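PDB 6AU1: putative hemin storage protein from Bordetella bronchiseptica, which cleaves deacetylated poly-beta-1,6-N-acetylglucosamine through its glycoside hydrolase domain, the part of the longer protein in this structure, and can thereby disrupt bacterial biofilms. Local coordinates for residues Ile6-Val10 with Val352-Ser357; Arg35-Leu39 with Asn342-Ala346; Val230-Tyr236 with Tyr260-Met266; Leu317-Val322 with Ala348-Met353; Leu94-Phe99 with Ile141-Tyr145. All blocks are in the same frame, centred on the assembly; numbering follows the deposited sequence.

Interaction 1: residues Ile6-Val10 with Val352-Ser357; sequences IERIV and VMSLKS
Where the two ends of the TIM-barrel chain meet, Arg8 of the first barrel strand reaches to the C-terminal end of helix 346-353 and touches Val352, Met353, Ser354, Leu355 and Ser357. Its CG lies anti to the carbonyl carbon (chi1 -59°) and the chain bends at chi2, which carries the guanidinium alongside the C-terminal tail. NH2 gives a hydrogen bond to Ser357 O, one oxygen of the terminal carboxylate, at 3.2 Å, though this residue is poorly ordered; the acceptor lies in the guanidinium plane, while the donor stands well out of the carboxylate plane. Ser357 OXT, the other oxygen, stays 4.6 Å from Arg8 NH2. NH1 comes within 2.9 Å of Ser354 O, but at an angle too poor for a hydrogen bond. The NE hydrogen is spent outside the pair, on Ile330 O. Nearer the backbone, Arg8 CG and Leu355 CD2 pass at 3.7 Å, the two side chains sliding past each other in opposite directions. Further along the strand, the twice-bent Met353 side chain brings CE to 3.5 Å from Ile9 O and to 3.9 Å from Val10 CG2. Within the tail, Ser357 OG donates to Ser354 O at 2.9 Å, and Ser354 OG accepts from Lys356 N in an ST turn. Val352 O is bound by Tyr332 OH of strand 332-335, next to strand 8-12 in the barrel sheet. The arginine charge thus lies between helix-end carbonyls and the terminal carboxylate, both probably favourable to it, although Arg325 brings a like charge close to NH1.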
# COMPACT_ATOMS: atom_id res chain seq x y z
N ILE A 6 5.33 5.01 19.01
CA ILE A 6 4.32 5.76 18.28
C ILE A 6 4.74 5.99 16.84
O ILE A 6 5.88 6.39 16.58
CB ILE A 6 4.03 7.13 18.95
CG1 ILE A 6 3.53 6.93 20.37
CG2 ILE A 6 3.01 7.91 18.15
CD1 ILE A 6 3.23 8.23 21.09
N GLU A 7 3.84 5.72 15.89
CA GLU A 7 4.12 6.03 14.49
C GLU A 7 3.28 7.21 14.05
O GLU A 7 2.09 7.29 14.33
CB GLU A 7 3.85 4.84 13.57
CG GLU A 7 4.81 3.67 13.78
CD GLU A 7 6.26 4.03 13.48
OE1 GLU A 7 6.52 4.67 12.44
OE2 GLU A 7 7.14 3.67 14.29
N ARG A 8 3.93 8.14 13.37
CA ARG A 8 3.26 9.28 12.77
C ARG A 8 3.84 9.36 11.39
O ARG A 8 5.01 9.67 11.24
CB ARG A 8 3.50 10.56 13.57
CG ARG A 8 3.04 10.49 15.03
CD ARG A 8 1.52 10.51 15.10
NE ARG A 8 0.98 10.02 16.38
CZ ARG A 8 0.94 10.73 17.49
NH1 ARG A 8 1.43 11.96 17.50
NH2 ARG A 8 0.42 10.21 18.60
N ILE A 9 3.05 9.03 10.37
CA ILE A 9 3.67 8.85 9.07
C ILE A 9 3.11 9.78 8.01
O ILE A 9 2.01 10.30 8.12
CB ILE A 9 3.55 7.38 8.59
CG1 ILE A 9 2.10 7.00 8.30
CG2 ILE A 9 4.15 6.43 9.64
CD1 ILE A 9 1.66 7.24 6.84
N VAL A 10 3.92 10.00 6.98
CA VAL A 10 3.53 10.80 5.83
C VAL A 10 3.80 9.96 4.60
O VAL A 10 4.91 9.47 4.42
CB VAL A 10 4.31 12.13 5.74
CG1 VAL A 10 3.87 12.93 4.50
CG2 VAL A 10 4.13 12.97 7.01
N VAL A 352 0.14 17.78 16.32
CA VAL A 352 -0.43 16.44 16.38
C VAL A 352 0.40 15.40 15.60
O VAL A 352 0.20 14.20 15.78
CB VAL A 352 -1.88 16.40 15.86
CG1 VAL A 352 -2.82 17.03 16.89
CG2 VAL A 352 -2.01 17.09 14.50
N MET A 353 1.33 15.85 14.77
CA MET A 353 2.15 14.90 14.04
C MET A 353 3.47 14.68 14.76
O MET A 353 4.24 13.78 14.42
CB MET A 353 2.38 15.35 12.59
CG MET A 353 1.19 15.10 11.67
SD MET A 353 0.86 13.33 11.39
CE MET A 353 2.32 12.86 10.45
N SER A 354 3.72 15.50 15.78
CA SER A 354 4.91 15.38 16.63
C SER A 354 4.93 14.05 17.38
O SER A 354 3.89 13.55 17.82
CB SER A 354 4.97 16.54 17.63
OG SER A 354 5.99 16.33 18.59
N LEU A 355 6.13 13.48 17.51
CA LEU A 355 6.29 12.18 18.18
C LEU A 355 6.26 12.31 19.70
O LEU A 355 6.42 11.32 20.41
CB LEU A 355 7.60 11.52 17.73
CG LEU A 355 7.63 11.04 16.27
CD1 LEU A 355 9.01 10.48 15.91
CD2 LEU A 355 6.54 10.01 16.03
N LYS A 356 6.05 13.53 20.19
CA LYS A 356 5.82 13.74 21.62
C LYS A 356 4.32 13.87 21.87
O LYS A 356 3.84 14.92 22.32
CB LYS A 356 6.56 14.99 22.11
N SER A 357 3.58 12.81 21.59
CA SER A 357 2.13 12.86 21.60
C SER A 357 1.48 11.55 22.04
O SER A 357 0.38 11.21 21.60
CB SER A 357 1.61 13.24 20.23
OG SER A 357 2.02 14.54 19.82
OXT SER A 357 2.04 10.79 22.83

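Interaction 2: residues Arg35-Leu39 with Asn342-Ala346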
# COMPACT_ATOMS: atom_id res chain seq x y z
N ARG A 35 9.62 20.52 4.56
CA ARG A 35 8.39 20.19 5.26
C ARG A 35 8.57 19.00 6.19
O ARG A 35 8.06 19.00 7.31
CB ARG A 35 7.26 19.91 4.27
CG ARG A 35 6.66 21.15 3.64
CD ARG A 35 5.76 20.78 2.47
NE ARG A 35 4.62 19.94 2.85
CZ ARG A 35 3.53 20.41 3.44
NH1 ARG A 35 3.43 21.70 3.73
NH2 ARG A 35 2.53 19.59 3.76
N MET A 36 9.28 17.98 5.73
CA MET A 36 9.48 16.80 6.57
C MET A 36 10.41 17.08 7.75
O MET A 36 10.22 16.54 8.84
CB MET A 36 9.99 15.62 5.73
CG MET A 36 8.98 15.13 4.67
SD MET A 36 7.36 14.64 5.34
CE MET A 36 6.37 16.10 5.08
N LYS A 37 11.41 17.94 7.55
CA LYS A 37 12.28 18.33 8.65
C LYS A 37 11.45 19.04 9.71
O LYS A 37 11.62 18.81 10.91
CB LYS A 37 13.42 19.23 8.14
CG LYS A 37 14.37 19.74 9.21
CD LYS A 37 15.65 20.31 8.60
CE LYS A 37 15.35 21.27 7.45
NZ LYS A 37 16.59 21.92 6.91
N ASP A 38 10.51 19.87 9.26
CA ASP A 38 9.66 20.66 10.14
C ASP A 38 8.64 19.80 10.88
O ASP A 38 8.41 19.97 12.09
CB ASP A 38 8.95 21.74 9.32
CG ASP A 38 8.12 22.68 10.17
OD1 ASP A 38 8.43 22.84 11.37
OD2 ASP A 38 7.15 23.26 9.63
N LEU A 39 8.03 18.88 10.16
CA LEU A 39 6.94 18.06 10.67
C LEU A 39 7.46 16.92 11.53
O LEU A 39 6.78 16.47 12.46
CB LEU A 39 6.12 17.53 9.50
CG LEU A 39 4.66 17.17 9.74
CD1 LEU A 39 3.87 18.38 10.21
CD2 LEU A 39 4.06 16.60 8.46
N ASN A 342 1.96 23.51 -0.22
CA ASN A 342 2.01 23.57 1.23
C ASN A 342 0.74 23.02 1.86
O ASN A 342 0.16 23.62 2.77
CB ASN A 342 2.24 25.02 1.70
CG ASN A 342 3.55 25.58 1.18
OD1 ASN A 342 3.58 26.65 0.56
ND2 ASN A 342 4.64 24.86 1.42
N HIS A 343 0.31 21.87 1.37
CA HIS A 343 -0.85 21.21 1.94
C HIS A 343 -0.58 19.74 2.26
O HIS A 343 -0.09 19.01 1.41
CB HIS A 343 -2.05 21.32 1.02
CG HIS A 343 -3.30 20.86 1.68
ND1 HIS A 343 -3.62 19.52 1.81
CD2 HIS A 343 -4.27 21.55 2.32
CE1 HIS A 343 -4.75 19.41 2.48
NE2 HIS A 343 -5.17 20.62 2.80
N PRO A 344 -0.94 19.30 3.47
CA PRO A 344 -1.61 20.10 4.50
C PRO A 344 -0.70 21.15 5.12
O PRO A 344 0.51 21.13 4.92
CB PRO A 344 -2.03 19.05 5.55
CG PRO A 344 -1.09 17.91 5.36
CD PRO A 344 -0.76 17.89 3.88
N ASP A 345 -1.31 22.09 5.85
CA ASP A 345 -0.58 23.17 6.50
C ASP A 345 0.29 22.59 7.61
O ASP A 345 -0.21 22.10 8.63
CB ASP A 345 -1.58 24.20 7.04
CG ASP A 345 -0.91 25.39 7.72
OD1 ASP A 345 0.32 25.38 7.97
OD2 ASP A 345 -1.63 26.35 8.03
N ALA A 346 1.61 22.65 7.41
CA ALA A 346 2.58 22.09 8.34
C ALA A 346 2.49 22.74 9.72
O ALA A 346 2.55 22.06 10.74
CB ALA A 346 3.99 22.25 7.79
O HOH W 1 2.48 24.27 4.95
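Arg35, near the C-terminal end of barrel helix 22-39, grips the backbone of the loop that leads from strand 332-335 into the last helix of the TIM barrel. Two nitrogens hold one oxygen: NH2 reaches Pro344 O at 2.8 Å with an N-H...O angle of 161°, and NH1 reaches the same Pro344 O at 3.2 Å along a more bent path. The oxygen lies in the guanidinium plane, and NH2 comes in on a lone pair in the carbonyl plane, whereas NH1 approaches nearly along the C=O axis. Over one face of the guanidinium sits His343 N. The chain reaches this place by a bend at chi3 (61°), after running extended through chi2. Beside the arginine, Leu39 CD1 packs on Ala346 O at 3.9 Å, and Ala346 CB rests 3.8 Å from Asp38 OD2. In the second shell, Asp337 forms a salt bridge with Arg35 NH2 and Arg350 one with Asp38, so Arg35 and Asp38 each have a partner beyond the loop. The peptide before Pro344 is cis, and Asn342 and His343 form a G1 beta bulge opposite Asp338. Asp345 is the N-cap of helix 346-353, its OD1 accepting weakly from the backbone N of Glu347 and Ala348. A water bridges the two segments, donating to Asn342 O, accepting from Ala346 N at 3.1 Å and, weakly, from Arg35 NH1.

Interaction 3: residues Val230-Tyr236 with Tyr260-Met266; sequences VVARNLY and YDFVALM. With EDO (1,2-ethanediol), chain G.
Tyr260 turns its ring back beside its own N (chi1 -59°), bringing a ring face to Arg233 CB, while the Arg233 chain, with CG anti to the backbone N (chi1 -179°), stays extended as far as NE and carries NH1 along to the ring hydroxyl. Arg233 CB stands 3.7 Å from the Tyr260 ring centroid, almost on the ring normal, in a CH-pi contact. At the far end, NH1 donates to Tyr260 OH at 3.0 Å, within the guanidinium plane, and the two flat groups are nearly perpendicular. Thr213 also binds this hydroxyl, and Ala163 O takes the Arg233 NH2 hydrogen, so two nitrogens of the buried guanidinium each have an acceptor. A second CH-pi contact closes the other end: Met266, bent at chi3, sets CE 3.4 Å above the centre of the Tyr236 ring, with SD farther out on the same side in a Met-aromatic contact. Tyr236 OH gives a hydrogen bond to an ethanediol, probably from the crystallisation liquor and also bonded to Asp161. On the face with Arg233, Leu235 CD2 meets Val263 CG1 at 3.6 Å; Ala232 and Asn234 turn to the other, beside Phe262 and Ala264. The backbones pair in parallel, with Ala264 N to Arg233 O, Leu235 N to Ala264 O and Met266 N to Leu235 O. Before the strand begins, Asp261 OD2 takes Val231 N at 2.8 Å on its anti lone pair. Parallel strands 230-235 and 262-266, linked through helical segments, their local axes inclined by 24°, are the repeating architecture of a TIM barrel, as expected for this glycoside hydrolase domain.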
# COMPACT_ATOMS: atom_id res chain seq x y z
N VAL A 230 11.53 -3.59 8.56
CA VAL A 230 10.15 -3.42 9.01
C VAL A 230 9.20 -3.49 7.83
O VAL A 230 9.52 -2.99 6.76
CB VAL A 230 9.97 -2.06 9.71
CG1 VAL A 230 8.59 -1.95 10.33
CG2 VAL A 230 11.05 -1.87 10.77
N VAL A 231 8.05 -4.14 8.01
CA VAL A 231 7.07 -4.16 6.92
C VAL A 231 5.68 -3.69 7.35
O VAL A 231 5.21 -3.98 8.46
CB VAL A 231 6.94 -5.58 6.29
CG1 VAL A 231 8.26 -5.99 5.63
CG2 VAL A 231 6.49 -6.63 7.32
N ALA A 232 5.04 -2.96 6.46
CA ALA A 232 3.65 -2.54 6.63
C ALA A 232 2.88 -2.92 5.37
O ALA A 232 3.48 -3.11 4.31
CB ALA A 232 3.55 -1.04 6.88
N ARG A 233 1.57 -3.03 5.49
CA ARG A 233 0.75 -3.26 4.29
C ARG A 233 -0.53 -2.44 4.38
O ARG A 233 -1.13 -2.33 5.44
CB ARG A 233 0.43 -4.75 4.12
CG ARG A 233 -0.42 -5.06 2.86
CD ARG A 233 -0.46 -6.57 2.56
NE ARG A 233 -1.51 -6.89 1.59
CZ ARG A 233 -2.01 -8.11 1.41
NH1 ARG A 233 -1.53 -9.14 2.12
NH2 ARG A 233 -3.01 -8.30 0.55
N ASN A 234 -0.94 -1.84 3.25
CA ASN A 234 -2.22 -1.14 3.18
C ASN A 234 -3.40 -2.10 3.32
O ASN A 234 -3.45 -3.13 2.64
CB ASN A 234 -2.37 -0.38 1.86
CG ASN A 234 -1.53 0.87 1.78
OD1 ASN A 234 -0.87 1.11 0.78
ND2 ASN A 234 -1.59 1.70 2.83
N LEU A 235 -4.34 -1.72 4.17
CA LEU A 235 -5.56 -2.49 4.40
C LEU A 235 -6.76 -1.59 4.13
O LEU A 235 -6.84 -0.47 4.65
CB LEU A 235 -5.60 -3.02 5.84
CG LEU A 235 -6.88 -3.72 6.32
CD1 LEU A 235 -7.17 -4.97 5.49
CD2 LEU A 235 -6.74 -4.08 7.79
N TYR A 236 -7.69 -2.08 3.32
CA TYR A 236 -8.94 -1.37 3.09
C TYR A 236 -9.86 -1.41 4.31
O TYR A 236 -9.82 -2.36 5.10
CB TYR A 236 -9.67 -1.98 1.89
CG TYR A 236 -9.16 -1.51 0.55
CD1 TYR A 236 -9.59 -0.29 0.02
CD2 TYR A 236 -8.27 -2.27 -0.19
CE1 TYR A 236 -9.13 0.15 -1.21
CE2 TYR A 236 -7.81 -1.84 -1.43
CZ TYR A 236 -8.25 -0.63 -1.93
OH TYR A 236 -7.80 -0.19 -3.16
N TYR A 260 2.29 -8.49 9.76
CA TYR A 260 3.03 -7.26 9.45
C TYR A 260 3.39 -6.53 10.73
O TYR A 260 2.72 -6.67 11.74
CB TYR A 260 2.22 -6.35 8.52
CG TYR A 260 1.89 -7.05 7.22
CD1 TYR A 260 2.85 -7.22 6.24
CD2 TYR A 260 0.61 -7.58 6.99
CE1 TYR A 260 2.56 -7.88 5.06
CE2 TYR A 260 0.32 -8.24 5.83
CZ TYR A 260 1.29 -8.39 4.87
OH TYR A 260 1.00 -9.07 3.71
N ASP A 261 4.47 -5.75 10.68
CA ASP A 261 4.83 -4.96 11.84
C ASP A 261 3.80 -3.87 12.08
O ASP A 261 3.44 -3.59 13.23
CB ASP A 261 6.21 -4.34 11.67
CG ASP A 261 7.28 -5.39 11.55
OD1 ASP A 261 7.57 -6.04 12.58
OD2 ASP A 261 7.83 -5.56 10.45
N PHE A 262 3.33 -3.29 10.98
CA PHE A 262 2.28 -2.29 11.03
C PHE A 262 1.24 -2.53 9.97
O PHE A 262 1.56 -2.98 8.86
CB PHE A 262 2.85 -0.88 10.87
CG PHE A 262 3.78 -0.49 11.98
CD1 PHE A 262 3.27 -0.21 13.24
CD2 PHE A 262 5.14 -0.41 11.77
CE1 PHE A 262 4.12 0.15 14.27
CE2 PHE A 262 5.99 -0.06 12.80
CZ PHE A 262 5.47 0.22 14.05
N VAL A 263 -0.01 -2.24 10.31
CA VAL A 263 -1.11 -2.30 9.36
C VAL A 263 -1.46 -0.88 8.97
O VAL A 263 -1.84 -0.08 9.84
CB VAL A 263 -2.34 -3.00 9.96
CG1 VAL A 263 -3.52 -2.94 8.99
CG2 VAL A 263 -2.01 -4.44 10.31
N ALA A 264 -1.29 -0.55 7.69
CA ALA A 264 -1.58 0.80 7.21
C ALA A 264 -3.04 0.87 6.77
O ALA A 264 -3.36 0.70 5.58
CB ALA A 264 -0.65 1.20 6.07
N LEU A 265 -3.91 1.13 7.73
CA LEU A 265 -5.35 1.07 7.49
C LEU A 265 -5.83 2.35 6.82
O LEU A 265 -5.59 3.44 7.32
CB LEU A 265 -6.08 0.83 8.81
CG LEU A 265 -7.60 0.85 8.80
CD1 LEU A 265 -8.16 -0.21 7.87
CD2 LEU A 265 -8.12 0.63 10.22
N MET A 266 -6.51 2.21 5.69
CA MET A 266 -6.90 3.39 4.93
C MET A 266 -8.19 3.98 5.52
O MET A 266 -9.31 3.66 5.13
CB MET A 266 -7.01 3.03 3.44
CG MET A 266 -5.61 2.66 2.91
SD MET A 266 -5.48 2.17 1.18
CE MET A 266 -6.43 0.66 1.21
C1 EDO G . -6.09 -0.22 -6.12
O1 EDO G . -4.67 -0.43 -5.93
C2 EDO G . -6.83 -1.54 -6.01
O2 EDO G . -6.81 -2.00 -4.66

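Interaction 4: residues Leu317-Val322 with Ala348-Met353; sequences LRRQMV and ALRDVM
Arg318 of helix 314-326 fits as a knob among Ala348, Leu349, Asp351 and Val352 of helix 346-353, two outer helices of the TIM barrel whose segments here run nearly parallel, 17° apart. From the root outward, its CB lies 3.8 Å from Leu349 CD2, CG approaches Val352 CG2, and CD rests 3.5 Å from Ala348 O. The chain is extended from CG to NE, which carries the head across to Asp351. NE gives a weak hydrogen bond to Asp351 OD1, and NH2 a shorter, straighter one to OD2 at 2.9 Å, the two forming a salt bridge. OD2 is met on its syn side but well out of the carboxylate plane, and the guanidinium and carboxylate planes are 44° apart, so the pair is twisted rather than coplanar. Val352 CG1 covers one face of the guanidinium, offset toward its rim. Toward strands 297-305 and 332-335 the packing turns apolar: Leu317 CD2 touches Leu349 CD1, their side chains crossing at about a right angle. Met321, extended beyond CG, sets its SD 3.7 Å from Val352 CG2 and ends with CE 3.7 Å from Met353 SD.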
# COMPACT_ATOMS: atom_id res chain seq x y z
N LEU A 317 -8.54 17.57 8.70
CA LEU A 317 -7.54 16.52 8.92
C LEU A 317 -7.10 16.50 10.38
O LEU A 317 -6.99 15.43 11.00
CB LEU A 317 -6.35 16.75 7.99
CG LEU A 317 -5.22 15.72 8.02
CD1 LEU A 317 -5.76 14.35 7.65
CD2 LEU A 317 -4.11 16.14 7.05
N ARG A 318 -6.84 17.67 10.94
CA ARG A 318 -6.42 17.76 12.33
C ARG A 318 -7.53 17.25 13.25
O ARG A 318 -7.25 16.57 14.25
CB ARG A 318 -6.03 19.19 12.71
CG ARG A 318 -5.36 19.30 14.09
CD ARG A 318 -4.94 20.73 14.37
NE ARG A 318 -4.24 20.87 15.65
CZ ARG A 318 -4.84 20.91 16.83
NH1 ARG A 318 -6.17 20.81 16.90
NH2 ARG A 318 -4.13 21.04 17.95
N ARG A 319 -8.78 17.58 12.93
CA ARG A 319 -9.89 17.13 13.78
C ARG A 319 -9.96 15.60 13.78
O ARG A 319 -10.30 15.00 14.80
CB ARG A 319 -11.22 17.70 13.32
CG ARG A 319 -11.47 19.15 13.69
CD ARG A 319 -12.84 19.59 13.20
NE ARG A 319 -12.95 21.04 13.09
CZ ARG A 319 -13.73 21.67 12.22
NH1 ARG A 319 -14.46 20.96 11.36
NH2 ARG A 319 -13.78 22.99 12.19
N GLN A 320 -9.64 14.98 12.64
CA GLN A 320 -9.63 13.52 12.58
C GLN A 320 -8.51 12.97 13.47
O GLN A 320 -8.71 11.99 14.20
CB GLN A 320 -9.47 13.02 11.14
CG GLN A 320 -10.71 13.24 10.30
CD GLN A 320 -10.57 12.67 8.91
OE1 GLN A 320 -9.47 12.61 8.36
NE2 GLN A 320 -11.68 12.23 8.33
N MET A 321 -7.35 13.62 13.44
CA MET A 321 -6.25 13.18 14.29
C MET A 321 -6.58 13.35 15.77
O MET A 321 -6.29 12.47 16.57
CB MET A 321 -4.97 13.94 13.93
CG MET A 321 -4.43 13.55 12.55
SD MET A 321 -3.02 14.55 12.08
CE MET A 321 -2.68 13.88 10.46
N VAL A 322 -7.21 14.47 16.13
CA VAL A 322 -7.59 14.67 17.53
C VAL A 322 -8.62 13.62 17.94
O VAL A 322 -8.57 13.09 19.06
CB VAL A 322 -8.13 16.11 17.78
CG1 VAL A 322 -8.77 16.25 19.18
CG2 VAL A 322 -7.01 17.13 17.59
N ALA A 348 -0.07 24.01 11.14
CA ALA A 348 -1.29 23.63 11.84
C ALA A 348 -1.23 22.19 12.34
O ALA A 348 -1.82 21.87 13.37
CB ALA A 348 -2.48 23.82 10.94
N LEU A 349 -0.51 21.33 11.62
CA LEU A 349 -0.46 19.90 11.94
C LEU A 349 0.72 19.50 12.81
O LEU A 349 0.75 18.37 13.31
CB LEU A 349 -0.40 19.06 10.67
CG LEU A 349 -1.65 18.64 9.92
CD1 LEU A 349 -1.31 17.46 9.01
CD2 LEU A 349 -2.80 18.31 10.85
N ARG A 350 1.70 20.38 12.95
CA ARG A 350 2.92 20.06 13.68
C ARG A 350 2.64 19.45 15.05
O ARG A 350 3.24 18.43 15.41
CB ARG A 350 3.80 21.31 13.84
CG ARG A 350 5.20 21.01 14.32
CD ARG A 350 6.06 22.27 14.39
NE ARG A 350 6.03 23.02 13.13
CZ ARG A 350 5.50 24.23 13.00
NH1 ARG A 350 5.52 24.84 11.82
NH2 ARG A 350 4.96 24.84 14.05
N ASP A 351 1.72 20.03 15.81
CA ASP A 351 1.56 19.59 17.19
C ASP A 351 0.97 18.18 17.28
O ASP A 351 1.27 17.45 18.23
CB ASP A 351 0.72 20.58 18.03
CG ASP A 351 -0.65 20.88 17.43
OD1 ASP A 351 -1.05 20.28 16.42
OD2 ASP A 351 -1.34 21.75 18.02
N VAL A 352 0.14 17.78 16.32
CA VAL A 352 -0.43 16.44 16.38
C VAL A 352 0.40 15.40 15.60
O VAL A 352 0.20 14.20 15.78
CB VAL A 352 -1.88 16.40 15.86
CG1 VAL A 352 -2.82 17.03 16.89
CG2 VAL A 352 -2.01 17.09 14.50
N MET A 353 1.33 15.85 14.77
CA MET A 353 2.15 14.90 14.04
C MET A 353 3.47 14.68 14.76
O MET A 353 4.24 13.78 14.42
CB MET A 353 2.38 15.35 12.59
CG MET A 353 1.19 15.10 11.67
SD MET A 353 0.86 13.33 11.39
CE MET A 353 2.32 12.86 10.45

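Interaction 5: residues Leu94-Phe99 with Ile141-Tyr145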
# COMPACT_ATOMS: atom_id res chain seq x y z
N LEU A 94 5.79 -0.01 -2.70
CA LEU A 94 5.85 -0.68 -4.00
C LEU A 94 4.62 -1.57 -4.18
O LEU A 94 4.10 -2.07 -3.20
CB LEU A 94 7.14 -1.51 -4.09
CG LEU A 94 7.79 -1.89 -5.42
CD1 LEU A 94 8.10 -0.64 -6.26
CD2 LEU A 94 9.05 -2.73 -5.18
N PRO A 95 4.17 -1.76 -5.42
CA PRO A 95 3.08 -2.72 -5.66
C PRO A 95 3.49 -4.13 -5.28
O PRO A 95 4.67 -4.46 -5.29
CB PRO A 95 2.84 -2.62 -7.17
CG PRO A 95 3.43 -1.29 -7.58
CD PRO A 95 4.62 -1.13 -6.67
N VAL A 96 2.51 -4.95 -4.96
CA VAL A 96 2.75 -6.36 -4.73
C VAL A 96 2.64 -7.13 -6.05
O VAL A 96 3.39 -8.08 -6.30
CB VAL A 96 1.75 -6.92 -3.71
CG1 VAL A 96 2.03 -8.41 -3.43
CG2 VAL A 96 1.81 -6.10 -2.40
N LEU A 97 1.67 -6.73 -6.88
CA LEU A 97 1.31 -7.48 -8.09
C LEU A 97 1.32 -6.66 -9.38
O LEU A 97 1.60 -7.22 -10.46
CB LEU A 97 -0.10 -8.07 -7.94
CG LEU A 97 -0.37 -8.98 -6.74
CD1 LEU A 97 -1.82 -9.43 -6.83
CD2 LEU A 97 0.60 -10.16 -6.73
N THR A 98 0.98 -5.37 -9.31
CA THR A 98 0.78 -4.59 -10.54
C THR A 98 2.09 -4.08 -11.13
O THR A 98 2.57 -3.00 -10.76
CB THR A 98 -0.16 -3.38 -10.34
OG1 THR A 98 0.38 -2.49 -9.35
CG2 THR A 98 -1.56 -3.83 -9.92
N PHE A 99 2.66 -4.87 -12.03
CA PHE A 99 3.81 -4.47 -12.83
C PHE A 99 3.50 -4.79 -14.27
O PHE A 99 3.37 -5.97 -14.62
CB PHE A 99 5.08 -5.19 -12.36
CG PHE A 99 5.42 -4.91 -10.93
CD1 PHE A 99 6.16 -3.78 -10.60
CD2 PHE A 99 4.98 -5.76 -9.92
CE1 PHE A 99 6.47 -3.51 -9.26
CE2 PHE A 99 5.28 -5.50 -8.59
CZ PHE A 99 6.03 -4.37 -8.26
N ILE A 141 8.37 -10.58 -10.16
CA ILE A 141 8.11 -9.67 -9.05
C ILE A 141 9.23 -9.77 -8.01
O ILE A 141 9.71 -8.76 -7.49
CB ILE A 141 6.75 -9.97 -8.38
CG1 ILE A 141 5.61 -9.69 -9.37
CG2 ILE A 141 6.57 -9.10 -7.14
CD1 ILE A 141 4.26 -10.26 -8.92
N SER A 142 9.63 -10.99 -7.71
CA SER A 142 10.73 -11.21 -6.76
C SER A 142 12.00 -10.48 -7.19
O SER A 142 12.72 -9.91 -6.36
CB SER A 142 10.99 -12.71 -6.63
OG SER A 142 9.86 -13.35 -6.06
N GLU A 143 12.27 -10.49 -8.49
CA GLU A 143 13.49 -9.87 -9.00
C GLU A 143 13.40 -8.35 -8.99
O GLU A 143 14.40 -7.66 -8.79
CB GLU A 143 13.79 -10.40 -10.40
CG GLU A 143 14.34 -11.84 -10.36
CD GLU A 143 14.49 -12.47 -11.73
OE1 GLU A 143 14.11 -11.84 -12.73
OE2 GLU A 143 14.98 -13.62 -11.80
N ILE A 144 12.19 -7.83 -9.20
CA ILE A 144 11.99 -6.39 -9.10
C ILE A 144 12.27 -5.92 -7.66
O ILE A 144 12.94 -4.90 -7.46
CB ILE A 144 10.56 -5.99 -9.56
CG1 ILE A 144 10.43 -6.24 -11.07
CG2 ILE A 144 10.27 -4.51 -9.25
CD1 ILE A 144 8.99 -6.12 -11.58
N TYR A 145 11.79 -6.68 -6.68
CA TYR A 145 12.06 -6.35 -5.28
C TYR A 145 13.55 -6.49 -4.97
O TYR A 145 14.10 -5.68 -4.22
CB TYR A 145 11.23 -7.24 -4.35
CG TYR A 145 9.86 -6.65 -4.03
CD1 TYR A 145 8.82 -6.72 -4.95
CD2 TYR A 145 9.62 -6.04 -2.81
CE1 TYR A 145 7.56 -6.17 -4.65
CE2 TYR A 145 8.38 -5.49 -2.51
CZ TYR A 145 7.36 -5.55 -3.42
OH TYR A 145 6.14 -4.99 -3.09
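Leu94 and Tyr145 point at each other from opposite directions, and one leucine methyl sits over the ring face: CD2 stands 3.7 Å from the Tyr145 centroid, 10° off the normal and above the centre. Leu94 chi1 of -156° sends CG toward the helix, and chi2 near 56° sets CD2 over the ring. At its far end the same ring is tied by its hydroxyl, which donates to Pro95 O at 2.7 Å; the oxygen lies near the ring plane, while the donor comes from above the carbonyl plane. The ring is thus held at one face and through its hydroxyl. Phe99 is met differently. Ile144 slides past it in the reverse sense and lays CD1 over one face toward the rim, 4.1 Å from the ring centroid, a looser CH-pi contact. Ile141 crosses Phe99 at about a right angle, with CG1 4.0 Å from Phe99 CD2. The other Ile141 branch, CG2, presses on Val96 O at 3.4 Å, a buried carbonyl with no polar partner in the model. Asp162 takes the backbone N of Val96, Leu97 and Thr98, which probably holds the backbone of this loop in place. The contact thereby packs the loop that follows barrel strand 89-94 against helix 135-151, with Tyr145 also touching Phe159 of the adjacent strand 156-159, and Val96 and Ile141 both resting on Phe212 of helix 195-223.

In the fold
From the N terminus, residues 6-10 enter the first strand and meet the chain's last residues, so interaction 1 closes the longest loop and encloses interactions 2, 3 and 5. Interaction 2 starts at the end of helix 22-39 and itself surrounds interactions 5 and 3, which close in series: 94-99 with helix 135-151, then 230-236 with 260-266. Interaction 4 opens after both and crosses interaction 2, their segments alternating. Interactions 1 and 4 share Val352 and Met353, and with interaction 2, through the Asp38-Arg350 salt bridge, they join helices 22-39, 314-326 and 346-353 where the barrel closes. Glu7 packs on Phe262, linking interactions 1 and 3.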